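Local coordinates for protein probable LacI-family transcriptional regulator (Corynebacterium glutamicum ATCC 13032, PDB 3BIL) that probably binds regulatory DNA and controls transcription as a LacI-type regulator, its periplasmic-binding-protein-like region presumably sensing a small effector, at residues N136-L141 with R153-D158; K243-G248 with I254-A259. All blocks are in the same frame, centred on the assembly; numbering follows the deposited sequence.

Contact 1: residues N136-L141 with R153-D158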
loop_
_atom_site.group_PDB
_atom_site.type_symbol
_atom_site.label_atom_id
_atom_site.label_comp_id
_atom_site.label_asym_id
_atom_site.label_seq_id
_atom_site.Cartn_x
_atom_site.Cartn_y
_atom_site.Cartn_z
ATOM N N ASN A 136 -9.126 7.033 -27.222
ATOM C CA ASN A 136 -8.822 7.954 -28.320
ATOM C C ASN A 136 -7.505 8.725 -28.141
ATOM O O ASN A 136 -6.615 8.636 -28.997
ATOM C CB ASN A 136 -10.003 8.904 -28.586
ATOM C CG ASN A 136 -11.231 8.185 -29.157
ATOM O OD1 ASN A 136 -11.171 7.015 -29.560
ATOM N ND2 ASN A 136 -12.354 8.889 -29.187
ATOM N N GLN A 137 -7.373 9.449 -27.027
ATOM C CA GLN A 137 -6.177 10.257 -26.771
ATOM C C GLN A 137 -4.942 9.403 -26.753
ATOM O O GLN A 137 -3.864 9.866 -27.132
ATOM C CB GLN A 137 -6.249 10.950 -25.426
ATOM C CG GLN A 137 -7.638 11.199 -24.915
ATOM C CD GLN A 137 -7.602 11.783 -23.529
ATOM O OE1 GLN A 137 -6.646 12.482 -23.163
ATOM N NE2 GLN A 137 -8.638 11.502 -22.736
ATOM N N LEU A 138 -5.110 8.165 -26.288
ATOM C CA LEU A 138 -4.012 7.205 -26.138
ATOM C C LEU A 138 -3.508 6.705 -27.488
ATOM O O LEU A 138 -2.349 6.304 -27.599
ATOM C CB LEU A 138 -4.408 6.011 -25.231
ATOM C CG LEU A 138 -4.254 6.068 -23.698
ATOM C CD1 LEU A 138 -5.016 4.954 -23.052
ATOM C CD2 LEU A 138 -2.805 6.026 -23.256
ATOM N N GLU A 139 -4.375 6.724 -28.501
ATOM C CA GLU A 139 -3.991 6.318 -29.849
ATOM C C GLU A 139 -3.200 7.431 -30.520
ATOM O O GLU A 139 -2.134 7.190 -31.085
ATOM C CB GLU A 139 -5.225 5.974 -30.669
ATOM C CG GLU A 139 -5.114 4.650 -31.386
ATOM C CD GLU A 139 -5.360 3.469 -30.455
ATOM O OE1 GLU A 139 -6.344 2.719 -30.674
ATOM O OE2 GLU A 139 -4.574 3.287 -29.499
ATOM N N ASP A 140 -3.736 8.648 -30.431
ATOM C CA ASP A 140 -3.081 9.868 -30.914
ATOM C C ASP A 140 -1.621 10.031 -30.476
ATOM O O ASP A 140 -0.753 10.369 -31.295
ATOM C CB ASP A 140 -3.882 11.099 -30.483
ATOM C CG ASP A 140 -4.994 11.451 -31.462
ATOM O OD1 ASP A 140 -5.473 10.568 -32.220
ATOM O OD2 ASP A 140 -5.390 12.633 -31.472
ATOM N N LEU A 141 -1.356 9.804 -29.187
ATOM C CA LEU A 141 0.001 9.904 -28.659
ATOM C C LEU A 141 0.937 8.902 -29.324
ATOM O O LEU A 141 2.114 9.192 -29.547
ATOM C CB LEU A 141 0.025 9.732 -27.140
ATOM C CG LEU A 141 -0.655 10.767 -26.243
ATOM C CD1 LEU A 141 -0.192 10.545 -24.823
ATOM C CD2 LEU A 141 -0.382 12.208 -26.659
ATOM N N ARG A 153 -4.147 -3.616 -17.767
ATOM C CA ARG A 153 -5.422 -3.482 -18.473
ATOM C C ARG A 153 -5.232 -3.253 -19.959
ATOM O O ARG A 153 -4.292 -2.587 -20.379
ATOM C CB ARG A 153 -6.240 -2.339 -17.910
ATOM C CG ARG A 153 -6.779 -2.623 -16.574
ATOM C CD ARG A 153 -7.588 -1.453 -16.078
ATOM N NE ARG A 153 -7.874 -1.587 -14.650
ATOM C CZ ARG A 153 -8.225 -0.586 -13.848
ATOM N NH1 ARG A 153 -8.361 0.646 -14.330
ATOM N NH2 ARG A 153 -8.446 -0.819 -12.560
ATOM N N GLU A 154 -6.157 -3.797 -20.741
ATOM C CA GLU A 154 -6.087 -3.801 -22.199
ATOM C C GLU A 154 -7.160 -2.878 -22.782
ATOM O O GLU A 154 -8.291 -2.831 -22.283
ATOM C CB GLU A 154 -6.326 -5.224 -22.735
ATOM C CG GLU A 154 -5.088 -6.048 -23.071
ATOM C CD GLU A 154 -5.270 -6.950 -24.326
ATOM O OE1 GLU A 154 -4.332 -7.712 -24.677
ATOM O OE2 GLU A 154 -6.341 -6.908 -24.973
ATOM N N LEU A 155 -6.804 -2.153 -23.844
ATOM C CA LEU A 155 -7.781 -1.385 -24.616
ATOM C C LEU A 155 -8.752 -2.345 -25.276
ATOM O O LEU A 155 -8.319 -3.338 -25.855
ATOM C CB LEU A 155 -7.089 -0.551 -25.688
ATOM C CG LEU A 155 -6.360 0.746 -25.324
ATOM C CD1 LEU A 155 -5.816 1.361 -26.607
ATOM C CD2 LEU A 155 -7.256 1.732 -24.577
ATOM N N PRO A 156 -10.068 -2.045 -25.199
ATOM C CA PRO A 156 -11.082 -3.026 -25.597
ATOM C C PRO A 156 -11.133 -3.371 -27.093
ATOM O O PRO A 156 -11.852 -4.303 -27.449
ATOM C CB PRO A 156 -12.401 -2.384 -25.137
ATOM C CG PRO A 156 -12.126 -0.921 -25.128
ATOM C CD PRO A 156 -10.679 -0.775 -24.750
ATOM N N GLY A 157 -10.381 -2.676 -27.954
ATOM C CA GLY A 157 -10.538 -2.884 -29.411
ATOM C C GLY A 157 -9.335 -2.967 -30.344
ATOM O O GLY A 157 -8.554 -3.920 -30.275
ATOM N N ASP A 158 -9.223 -1.971 -31.235
ATOM C CA ASP A 158 -8.150 -1.851 -32.248
ATOM C C ASP A 158 -6.774 -2.298 -31.735
ATOM O O ASP A 158 -6.288 -3.373 -32.091
ATOM C CB ASP A 158 -8.042 -0.399 -32.780
ATOM C CG ASP A 158 -9.218 0.017 -33.699
ATOM O OD1 ASP A 158 -10.297 -0.612 -33.655
ATOM O OD2 ASP A 158 -9.066 1.000 -34.463
#
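Leu138 and Leu155, and likewise Glu139 and Asp158, bring a helix and an irregular loop together at a CA-to-CA distance of 9.5 Å, wide enough for side chains alone to bridge the gap. The helix, 135-143, precedes strand 148-151, one of the parallel strands of a periplasmic-binding-protein fold, and the loop 153-158 leaves that strand on its way to strand 163-167. Leu138 is the buried member: its CD1 lies 4.2 Å from CD2 of Leu155, a loose branch-to-branch touch. Both leucines also rest on Leu150 of the strand, and Leu138 reaches Pro130 and Leu115 besides, so a branched apolar residue suits the place where helix, strand and loop converge. The two methyls of Leu155 divide the work, CD2 facing Leu138 while CD1 meets the acid one residue further along the helix. Glu139 runs past Leu155 in the opposite sense; a bend at chi2 (78°) folds its chain, and OE2 comes 3.7 Å from Leu155 CD1, a van der Waals contact of a carboxylate with a methyl. Glu139 also touches Ile161, which suits a long flexible acid at a partly exposed edge. Asp158 crosses Glu139 at about a right angle, the two carboxylate planes nearly parallel, 16° apart. Their like charges probably disfavour closer approach: Glu139 OE1 lies 5.0 Å from Asp158 OD2 but 4.1 Å from Asp158 CB.

Contact 2: residues K243-G248 with I254-A259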
loop_
_atom_site.group_PDB
_atom_site.type_symbol
_atom_site.label_atom_id
_atom_site.label_comp_id
_atom_site.label_asym_id
_atom_site.label_seq_id
_atom_site.Cartn_x
_atom_site.Cartn_y
_atom_site.Cartn_z
ATOM N N LYS A 243 -19.672 -21.056 0.600
ATOM C CA LYS A 243 -18.757 -21.670 1.566
ATOM C C LYS A 243 -17.303 -21.299 1.225
ATOM O O LYS A 243 -16.381 -21.616 1.974
ATOM C CB LYS A 243 -19.004 -23.188 1.681
ATOM C CG LYS A 243 -20.148 -23.498 2.658
ATOM C CD LYS A 243 -20.392 -24.979 2.925
ATOM C CE LYS A 243 -21.482 -25.533 1.950
ATOM N NZ LYS A 243 -22.535 -26.451 2.558
ATOM N N THR A 244 -17.127 -20.587 0.106
ATOM C CA THR A 244 -15.836 -20.103 -0.317
ATOM C C THR A 244 -15.999 -18.703 -0.889
ATOM O O THR A 244 -16.957 -18.416 -1.618
ATOM C CB THR A 244 -15.165 -21.054 -1.361
ATOM O OG1 THR A 244 -14.681 -22.235 -0.692
ATOM C CG2 THR A 244 -13.936 -20.399 -2.060
ATOM N N LEU A 245 -15.078 -17.808 -0.546
ATOM C CA LEU A 245 -15.138 -16.488 -1.116
ATOM C C LEU A 245 -13.890 -16.326 -1.963
ATOM O O LEU A 245 -12.778 -16.582 -1.509
ATOM C CB LEU A 245 -15.305 -15.422 -0.027
ATOM C CG LEU A 245 -16.627 -15.571 0.778
ATOM C CD1 LEU A 245 -16.659 -14.744 2.119
ATOM C CD2 LEU A 245 -17.858 -15.255 -0.098
ATOM N N PHE A 246 -14.079 -15.926 -3.208
ATOM C CA PHE A 246 -13.023 -15.977 -4.164
ATOM C C PHE A 246 -13.022 -14.565 -4.740
ATOM O O PHE A 246 -13.834 -14.191 -5.565
ATOM C CB PHE A 246 -13.305 -17.133 -5.171
ATOM C CG PHE A 246 -12.229 -17.358 -6.247
ATOM C CD1 PHE A 246 -12.013 -18.634 -6.745
ATOM C CD2 PHE A 246 -11.516 -16.319 -6.799
ATOM C CE1 PHE A 246 -11.111 -18.866 -7.726
ATOM C CE2 PHE A 246 -10.626 -16.531 -7.786
ATOM C CZ PHE A 246 -10.410 -17.804 -8.265
ATOM N N ALA A 247 -12.121 -13.746 -4.243
ATOM C CA ALA A 247 -12.073 -12.358 -4.661
ATOM C C ALA A 247 -11.345 -12.309 -5.948
ATOM O O ALA A 247 -10.480 -13.134 -6.181
ATOM C CB ALA A 247 -11.300 -11.590 -3.649
ATOM N N GLY A 248 -11.622 -11.311 -6.762
ATOM C CA GLY A 248 -10.927 -11.162 -8.036
ATOM C C GLY A 248 -10.045 -9.942 -8.075
ATOM O O GLY A 248 -9.566 -9.600 -9.149
ATOM N N ILE A 254 -9.614 -7.600 0.474
ATOM C CA ILE A 254 -9.887 -6.904 1.736
ATOM C C ILE A 254 -11.345 -7.017 2.216
ATOM O O ILE A 254 -11.568 -7.430 3.363
ATOM C CB ILE A 254 -9.363 -5.434 1.793
ATOM C CG1 ILE A 254 -7.866 -5.430 1.596
ATOM C CG2 ILE A 254 -9.597 -4.849 3.190
ATOM C CD1 ILE A 254 -7.329 -4.141 0.940
ATOM N N GLY A 255 -12.313 -6.696 1.341
ATOM C CA GLY A 255 -13.785 -6.825 1.625
ATOM C C GLY A 255 -14.147 -8.239 2.078
ATOM O O GLY A 255 -14.970 -8.447 3.003
ATOM N N VAL A 256 -13.513 -9.234 1.468
ATOM C CA VAL A 256 -13.707 -10.628 1.914
ATOM C C VAL A 256 -13.215 -10.871 3.344
ATOM O O VAL A 256 -13.913 -11.554 4.136
ATOM C CB VAL A 256 -13.037 -11.654 0.946
ATOM C CG1 VAL A 256 -12.966 -13.010 1.582
ATOM C CG2 VAL A 256 -13.788 -11.693 -0.353
ATOM N N ILE A 257 -12.014 -10.337 3.673
ATOM C CA ILE A 257 -11.478 -10.432 5.049
ATOM C C ILE A 257 -12.391 -9.676 6.019
ATOM O O ILE A 257 -12.850 -10.222 7.047
ATOM C CB ILE A 257 -10.002 -9.951 5.167
ATOM C CG1 ILE A 257 -9.069 -10.894 4.393
ATOM C CG2 ILE A 257 -9.566 -9.960 6.601
ATOM C CD1 ILE A 257 -7.678 -10.305 4.002
ATOM N N GLU A 258 -12.698 -8.431 5.681
ATOM C CA GLU A 258 -13.571 -7.663 6.536
ATOM C C GLU A 258 -14.894 -8.405 6.780
ATOM O O GLU A 258 -15.342 -8.532 7.949
ATOM C CB GLU A 258 -13.795 -6.280 5.959
ATOM C CG GLU A 258 -14.721 -5.414 6.817
ATOM C CD GLU A 258 -14.859 -3.990 6.273
ATOM O OE1 GLU A 258 -15.313 -3.128 7.081
ATOM O OE2 GLU A 258 -14.484 -3.732 5.067
ATOM N N ALA A 259 -15.494 -8.910 5.696
ATOM C CA ALA A 259 -16.697 -9.763 5.766
ATOM C C ALA A 259 -16.613 -11.007 6.659
ATOM O O ALA A 259 -17.571 -11.301 7.381
ATOM C CB ALA A 259 -17.150 -10.158 4.394
#
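Val256 meets both Leu245 and Ala247 of strand 244-247, and the helical residues before it prepare that meeting. Ile254 is directed away from the strand; its side chain packs on Gln227 and on Leu284 of the second subunit. Gly255 follows, and its carbonyl O takes the backbone N-H of Ala259 at 2.8 Å. Val256 then turns both methyls to the strand, at a CA-to-CA distance of 6.8 Å from Leu245. Its CG1, anti to the backbone N (chi1 167°), sits 3.7 Å from Leu245 CB and 4.1 Å from Leu245 CD1. CG2 spans two strand residues, 4.0 Å from CB of Leu245 and 4.1 Å from CB of Ala247. The short forked valine thus reaches two residues whose side chains share one face of the strand, and the small Ala247 probably helps the helix lie close. This is the strand-to-helix half of a right-handed beta-alpha-beta crossover, as in Rossmann-like domains: strand 244-247, helix 250-262 and the parallel strand 272-276, whose Val273 also touches Val256. Ile257 points away again, its apolar chain packing on Leu281 of the second subunit. Glu258 belongs to the partly exposed side, where OE1 makes a salt bridge to Lys262 and OE2 accepts a hydrogen bond from Gln227 NE2. Ala259, one turn on from Val256, is directed back toward the strand, but its CB stays 5.1 Å from Leu245 CD1 and packs instead on Ala234 of helix 227-239.

In the fold
Contact 2 is wholly buried, whereas contact 1 is only partly so, with Leu138 inside and Asp158 exposed. They share no element: 243-248 with 254-259 joins a strand to the helix directly after it, and 136-141 with 153-158 joins a helix to the loop beyond the next strand. Their centres lie 32 Å apart, on opposite sides of the chain's centre. The chemistry follows the place: purely aliphatic contacts in the interior, but a leucine pair giving way to acids near solvent in contact 1. The helix of contact 2 also turns its far face to the second subunit, while no other chain of the assembly touches contact 1.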